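Local coordinates for protein putative polyprenyl synthetase (Streptomyces coelicolor, PDB 3NF2) that probably joins isoprenyl diphosphates into longer prenyl chains, as a metal-dependent prenyltransferase of the FPP/GGPP synthase family, at residues Gln159-Asp162 against Ile163-His167; Glu174-Leu177 against Glu178-Asn182; Lys248-Leu251 against Pro252-Ala255. All blocks are in the same frame, centred on the assembly; numbering follows the deposited sequence.

Interaction 1 (Gln159-Asp162 against Ile163-His167); sequences QAQD and ISYEH
Q159 and I163 meet one helical turn apart on helix 139-165, at both backbone and side chain. I163 N donates to Q159 O over 3.0 Å, and an N-H...O angle of 177° shows the bond to be almost straight. The same oxygen is approached by I163 CG1 at 3.3 Å, because that branch lies beside the backbone N. The Q159 chain bends at chi2 (62°), which brings its amide back across the I163 side chain, Q159 NE2 lying 3.9 Å from I163 CG1; the polar partner of NE2 is D98 OD1. A160 repeats the backbone pattern, its O receiving S164 N at 2.8 Å, while its methyl group packs on L120 of the second subunit. With Q161 the regularity fades. Y165 N makes only a weak bond to Q161 O, and the aromatic ring turns a face over that carbonyl, CD2 standing 3.1 Å from Q161 O. The ring also reaches Q161 through CE2, 3.9 Å from CB, whereas Q161 OE1 takes a hydrogen bond from N182 ND2 of helix 173-198. At D162 the carbonyl takes Y165 N three residues on, at 3.2 Å; the C=O...N angle of 113° and a donor well above the carbonyl plane mark a tightened turn. OD1 of D162 forms a salt bridge with K183. The passage from four-residue to three-residue bonding characterises the C-terminal part of an alpha helix, and Q159 and D162 fit the GQxxD sequence of trans-isoprenyl diphosphate synthases, beside the aspartate-rich DDxxD motif to which D98 belongs.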
loop_
_atom_site.group_PDB
_atom_site.type_symbol
_atom_site.label_atom_id
_atom_site.label_comp_id
_atom_site.label_asym_id
_atom_site.label_seq_id
_atom_site.Cartn_x
_atom_site.Cartn_y
_atom_site.Cartn_z
ATOM N N GLN A 159 10.356 8.424 -1.833
ATOM C CA GLN A 159 9.640 8.616 -3.084
ATOM C C GLN A 159 8.926 9.976 -3.178
ATOM O O GLN A 159 8.930 10.596 -4.244
ATOM C CB GLN A 159 8.670 7.448 -3.317
ATOM C CG GLN A 159 7.955 7.482 -4.658
ATOM C CD GLN A 159 8.896 7.395 -5.846
ATOM O OE1 GLN A 159 10.042 6.952 -5.720
ATOM N NE2 GLN A 159 8.409 7.812 -7.015
ATOM N N ALA A 160 8.341 10.446 -2.072
ATOM C CA ALA A 160 7.763 11.798 -2.013
ATOM C C ALA A 160 8.824 12.854 -2.270
ATOM O O ALA A 160 8.596 13.810 -3.023
ATOM C CB ALA A 160 7.081 12.059 -0.659
ATOM N N GLN A 161 9.986 12.667 -1.648
ATOM C CA GLN A 161 11.132 13.531 -1.881
ATOM C C GLN A 161 11.543 13.499 -3.356
ATOM O O GLN A 161 11.772 14.549 -3.961
ATOM C CB GLN A 161 12.289 13.149 -0.941
ATOM C CG GLN A 161 12.050 13.630 0.492
ATOM C CD GLN A 161 12.754 12.814 1.588
ATOM O OE1 GLN A 161 13.549 11.907 1.321
ATOM N NE2 GLN A 161 12.452 13.149 2.842
ATOM N N ASP A 162 11.593 12.305 -3.937
ATOM C CA ASP A 162 11.957 12.157 -5.350
ATOM C C ASP A 162 11.028 12.977 -6.249
ATOM O O ASP A 162 11.496 13.806 -7.025
ATOM C CB ASP A 162 11.958 10.689 -5.768
ATOM C CG ASP A 162 12.607 10.475 -7.117
ATOM O OD1 ASP A 162 13.757 10.000 -7.148
ATOM O OD2 ASP A 162 11.982 10.795 -8.152
ATOM N N ILE A 163 9.721 12.758 -6.104
ATOM C CA ILE A 163 8.693 13.534 -6.806
ATOM C C ILE A 163 8.800 15.057 -6.539
ATOM O O ILE A 163 8.698 15.865 -7.462
ATOM C CB ILE A 163 7.268 12.998 -6.477
ATOM C CG1 ILE A 163 7.141 11.536 -6.912
ATOM C CG2 ILE A 163 6.183 13.841 -7.151
ATOM C CD1 ILE A 163 5.910 10.833 -6.375
ATOM N N SER A 164 9.033 15.426 -5.282
ATOM C CA SER A 164 9.169 16.821 -4.868
ATOM C C SER A 164 10.359 17.547 -5.503
ATOM O O SER A 164 10.333 18.769 -5.633
ATOM C CB SER A 164 9.273 16.902 -3.342
ATOM O OG SER A 164 9.223 18.235 -2.893
ATOM N N TYR A 165 11.388 16.797 -5.902
ATOM C CA TYR A 165 12.594 17.385 -6.501
ATOM C C TYR A 165 12.699 17.210 -8.014
ATOM O O TYR A 165 13.648 17.694 -8.624
ATOM C CB TYR A 165 13.885 16.837 -5.859
ATOM C CG TYR A 165 13.985 16.937 -4.340
ATOM C CD1 TYR A 165 13.537 18.064 -3.654
ATOM C CD2 TYR A 165 14.578 15.914 -3.602
ATOM C CE1 TYR A 165 13.638 18.156 -2.270
ATOM C CE2 TYR A 165 14.684 15.990 -2.219
ATOM C CZ TYR A 165 14.214 17.108 -1.554
ATOM O OH TYR A 165 14.329 17.176 -0.175
ATOM N N GLU A 166 11.727 16.541 -8.624
ATOM C CA GLU A 166 11.855 16.098 -10.020
ATOM C C GLU A 166 11.969 17.205 -11.085
ATOM O O GLU A 166 12.455 16.946 -12.189
ATOM C CB GLU A 166 10.759 15.079 -10.386
ATOM C CG GLU A 166 9.376 15.663 -10.653
ATOM C CD GLU A 166 8.277 14.600 -10.711
ATOM O OE1 GLU A 166 7.097 14.977 -10.901
ATOM O OE2 GLU A 166 8.585 13.392 -10.569
ATOM N N HIS A 167 11.542 18.423 -10.753
ATOM C CA HIS A 167 11.679 19.554 -11.675
ATOM C C HIS A 167 12.755 20.562 -11.255
ATOM O O HIS A 167 13.065 21.493 -12.013
ATOM C CB HIS A 167 10.330 20.261 -11.890
ATOM C CG HIS A 167 9.364 19.473 -12.719
ATOM N ND1 HIS A 167 8.135 19.063 -12.245
ATOM C CD2 HIS A 167 9.454 19.002 -13.988
ATOM C CE1 HIS A 167 7.507 18.383 -13.187
ATOM N NE2 HIS A 167 8.286 18.330 -14.253
#

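Interaction 2 (Glu174-Leu177 against Glu178-Asn182); sequences EECL and EMEGN
C176 and E180 lie one turn apart on the buried side of helix 173-198. With SG anti to the backbone N (chi1 -168°), the thiol stands 3.7 Å from E180 OE1. The extended glutamate chain runs alongside the C176 side chain, its OE1 ending level with the sulfur and its CG 3.4 Å from C176 O. E180 N donates to the same carbonyl at 2.8 Å, so C176 O is bonded to the amide and covered by the side chain as well. E180 also packs on L251 of helix 251-259, and its OE1 lies near D225 OD2, a like-charged neighbour on helix 203-230. With an alanine here the carboxylate and its methylenes are gone, which would probably open a gap beside C176 SG and L251 and uncover C176 O. E178 adopts a rarer helical conformation, CG wedged between backbone N and carbonyl carbon (chi1 76°), which brings CG to 3.7 Å from E175 O and 3.8 Å from E174 O. E175 points its carboxylate elsewhere, to a salt bridge with R168 and a bond from S172 N. M179 CB rests 3.3 Å from E175 O. Amide-to-carbonyl bonds four residues apart, E178 N to E174 O (3.1 Å) through G181 N to L177 O (2.9 Å), establish a regular alpha helix, one of those forming the all-helical isoprenoid synthase fold.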
loop_
_atom_site.group_PDB
_atom_site.type_symbol
_atom_site.label_atom_id
_atom_site.label_comp_id
_atom_site.label_asym_id
_atom_site.label_seq_id
_atom_site.Cartn_x
_atom_site.Cartn_y
_atom_site.Cartn_z
ATOM N N GLU A 174 22.585 17.655 1.328
ATOM C CA GLU A 174 21.776 17.232 2.471
ATOM C C GLU A 174 20.448 16.593 2.049
ATOM O O GLU A 174 20.053 15.558 2.589
ATOM C CB GLU A 174 21.523 18.416 3.401
ATOM C CG GLU A 174 21.599 18.077 4.887
ATOM C CD GLU A 174 23.032 18.063 5.421
ATOM O OE1 GLU A 174 23.757 17.064 5.195
ATOM O OE2 GLU A 174 23.428 19.054 6.081
ATOM N N GLU A 175 19.793 17.193 1.057
ATOM C CA GLU A 175 18.525 16.690 0.534
ATOM C C GLU A 175 18.692 15.329 -0.130
ATOM O O GLU A 175 17.817 14.461 -0.024
ATOM C CB GLU A 175 17.938 17.677 -0.473
ATOM C CG GLU A 175 17.267 18.891 0.153
ATOM C CD GLU A 175 16.947 19.986 -0.859
ATOM O OE1 GLU A 175 17.490 19.968 -1.985
ATOM O OE2 GLU A 175 16.148 20.878 -0.523
ATOM N N CYS A 176 19.816 15.156 -0.818
ATOM C CA CYS A 176 20.117 13.903 -1.488
ATOM C C CYS A 176 20.389 12.800 -0.464
ATOM O O CYS A 176 19.937 11.669 -0.637
ATOM C CB CYS A 176 21.315 14.079 -2.410
ATOM S SG CYS A 176 21.587 12.722 -3.539
ATOM N N LEU A 177 21.101 13.155 0.606
ATOM C CA LEU A 177 21.475 12.214 1.651
ATOM C C LEU A 177 20.265 11.682 2.375
ATOM O O LEU A 177 20.137 10.467 2.542
ATOM C CB LEU A 177 22.445 12.850 2.657
ATOM C CG LEU A 177 23.909 13.004 2.230
ATOM C CD1 LEU A 177 24.731 13.705 3.317
ATOM C CD2 LEU A 177 24.535 11.664 1.856
ATOM N N GLU A 178 19.366 12.574 2.793
ATOM C CA GLU A 178 18.172 12.108 3.491
ATOM C C GLU A 178 17.227 11.324 2.576
ATOM O O GLU A 178 16.584 10.382 3.031
ATOM C CB GLU A 178 17.463 13.227 4.276
ATOM C CG GLU A 178 16.655 14.196 3.453
ATOM C CD GLU A 178 15.505 14.833 4.232
ATOM O OE1 GLU A 178 15.290 16.055 4.075
ATOM O OE2 GLU A 178 14.817 14.118 4.998
ATOM N N MET A 179 17.182 11.682 1.292
ATOM C CA MET A 179 16.426 10.911 0.301
ATOM C C MET A 179 17.005 9.507 0.129
ATOM O O MET A 179 16.272 8.513 0.121
ATOM C CB MET A 179 16.377 11.635 -1.053
ATOM C CG MET A 179 15.646 10.865 -2.147
ATOM S SD MET A 179 15.202 11.890 -3.583
ATOM C CE MET A 179 16.643 11.641 -4.620
ATOM N N GLU A 180 18.322 9.430 -0.001
ATOM C CA GLU A 180 18.975 8.140 -0.201
ATOM C C GLU A 180 18.898 7.264 1.038
ATOM O O GLU A 180 18.815 6.050 0.923
ATOM C CB GLU A 180 20.416 8.321 -0.699
ATOM C CG GLU A 180 20.435 8.726 -2.179
ATOM C CD GLU A 180 21.818 8.757 -2.781
ATOM O OE1 GLU A 180 21.913 9.055 -3.983
ATOM O OE2 GLU A 180 22.803 8.469 -2.072
ATOM N N GLY A 181 18.885 7.902 2.210
ATOM C CA GLY A 181 18.673 7.221 3.477
ATOM C C GLY A 181 17.279 6.640 3.555
ATOM O O GLY A 181 17.089 5.539 4.053
ATOM N N ASN A 182 16.300 7.392 3.106
ATOM C CA ASN A 182 14.960 6.882 3.035
ATOM C C ASN A 182 14.801 5.770 2.020
ATOM O O ASN A 182 14.221 4.765 2.291
ATOM C CB ASN A 182 13.988 8.004 2.720
ATOM C CG ASN A 182 13.638 8.830 3.914
ATOM O OD1 ASN A 182 13.600 8.353 5.025
ATOM N ND2 ASN A 182 13.372 10.070 3.685
#

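Interaction 3 (Lys248-Leu251 against Pro252-Ala255); sequences KKSL and PVVA
S250 O and V254 N, 3.0 Å apart, make the bond that starts helix 251-259. It is nearly linear at the hydrogen, 175°, and the donor lies almost on the line of the carbonyl. L251 O follows with A255 N at 2.9 Å. The backbone changes course between these two acceptors: S250 is extended, with psi 173°, whereas L251 is already helical at psi -42°. S250 thus occupies the N-cap position, although its hydroxyl makes no capping bond. P252 suits the first turn, where its lack of an N-H costs no helical hydrogen bond.

Among the side chains, the S250 hydroxyl sits between its own backbone N and carbonyl carbon, and from there OG touches a methyl, V253 CG2, at 3.5 Å. S250 CB lies 3.7 Å from P252 CD, at the ring carbon next to the proline nitrogen. L251 CB lies 3.5 Å from P252 CD, a short distance set largely by the intervening peptide bond. V253 CG2 also lies 3.6 Å from K248 O, and V254 CG2 is 3.9 Å from K249 CB; each valine therefore uses the branch beside its backbone N to cover the incoming loop. K248 NZ turns away from both segments to a bound sulfate ion, with which it forms a salt bridge, consistent with a lysine lining a diphosphate pocket.

L251 N is hydrogen-bonded to D225 OD2 on helix 203-230, against which P252 also packs through I229 and W230. The L251 side chain fits between helix 173-198, at C176, L177 and E180, and helix 300-319, at W303 and T304; V253 meets L244 of helix 242-245.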
loop_
_atom_site.group_PDB
_atom_site.type_symbol
_atom_site.label_atom_id
_atom_site.label_comp_id
_atom_site.label_asym_id
_atom_site.label_seq_id
_atom_site.Cartn_x
_atom_site.Cartn_y
_atom_site.Cartn_z
ATOM N N LYS A 248 19.522 11.462 -13.447
ATOM C CA LYS A 248 19.409 11.351 -12.015
ATOM C C LYS A 248 20.257 12.335 -11.271
ATOM O O LYS A 248 21.330 12.661 -11.667
ATOM C CB LYS A 248 19.744 9.945 -11.559
ATOM C CG LYS A 248 18.601 9.003 -11.653
ATOM C CD LYS A 248 19.014 7.563 -11.450
ATOM C CE LYS A 248 17.837 6.622 -11.662
ATOM N NZ LYS A 248 16.938 6.538 -10.484
ATOM N N LYS A 249 19.755 12.837 -10.178
ATOM C CA LYS A 249 20.566 13.637 -9.331
ATOM C C LYS A 249 21.146 12.818 -8.208
ATOM O O LYS A 249 20.754 12.936 -7.081
ATOM C CB LYS A 249 19.780 14.827 -8.856
ATOM C CG LYS A 249 19.427 15.737 -10.001
ATOM C CD LYS A 249 19.553 17.199 -9.635
ATOM C CE LYS A 249 19.833 18.032 -10.844
ATOM N NZ LYS A 249 18.952 17.653 -11.931
ATOM N N SER A 250 22.110 11.992 -8.545
ATOM C CA SER A 250 22.797 11.137 -7.603
ATOM C C SER A 250 23.828 11.923 -6.894
ATOM O O SER A 250 24.091 13.034 -7.242
ATOM C CB SER A 250 23.447 9.988 -8.313
ATOM O OG SER A 250 24.006 10.442 -9.502
ATOM N N LEU A 251 24.430 11.317 -5.904
ATOM C CA LEU A 251 25.354 12.007 -5.061
ATOM C C LEU A 251 26.521 12.609 -5.811
ATOM O O LEU A 251 26.892 13.703 -5.522
ATOM C CB LEU A 251 25.873 11.068 -4.011
ATOM C CG LEU A 251 25.047 11.076 -2.751
ATOM C CD1 LEU A 251 25.545 10.065 -1.811
ATOM C CD2 LEU A 251 25.083 12.399 -2.137
ATOM N N PRO A 252 27.112 11.930 -6.769
ATOM C CA PRO A 252 28.209 12.623 -7.462
ATOM C C PRO A 252 27.753 13.904 -8.176
ATOM O O PRO A 252 28.427 14.939 -8.074
ATOM C CB PRO A 252 28.709 11.597 -8.487
ATOM C CG PRO A 252 28.126 10.302 -8.110
ATOM C CD PRO A 252 26.925 10.551 -7.263
ATOM N N VAL A 253 26.614 13.823 -8.865
ATOM C CA VAL A 253 26.023 14.961 -9.582
ATOM C C VAL A 253 25.793 16.118 -8.632
ATOM O O VAL A 253 26.243 17.241 -8.867
ATOM C CB VAL A 253 24.670 14.575 -10.210
ATOM C CG1 VAL A 253 24.061 15.755 -10.961
ATOM C CG2 VAL A 253 24.840 13.400 -11.137
ATOM N N VAL A 254 25.104 15.815 -7.541
ATOM C CA VAL A 254 24.751 16.802 -6.532
ATOM C C VAL A 254 25.973 17.405 -5.833
ATOM O O VAL A 254 26.063 18.630 -5.678
ATOM C CB VAL A 254 23.774 16.185 -5.524
ATOM C CG1 VAL A 254 23.543 17.109 -4.387
ATOM C CG2 VAL A 254 22.443 15.863 -6.215
ATOM N N ALA A 255 26.917 16.552 -5.429
ATOM C CA ALA A 255 28.155 17.021 -4.790
ATOM C C ALA A 255 28.966 17.944 -5.714
ATOM O O ALA A 255 29.541 18.925 -5.261
ATOM C CB ALA A 255 29.004 15.847 -4.327
#

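Overall arrangement
Interaction 2 touches both of the others, its centre about 11 Å from each of theirs, while the centres of interactions 1 and 3 are about 14 Å apart. Toward interaction 1, Q161 OE1 and N182 ND2, 3.0 Å apart, make a probable hydrogen bond tying helices 139-165 and 173-198. Toward interaction 3, L251 CD2 lies 3.8 Å from C176 SG. Sulfate, probably from the crystallisation liquor, is bound near both D162 (about 4 Å from its side chain) and K248 (about 3 Å). This fits a diphosphate-binding region: 159-162 adjoins D98 of the first aspartate-rich motif and 248-251 adjoins D225 of the second, motifs that probably bind metal and diphosphate, as in relatives.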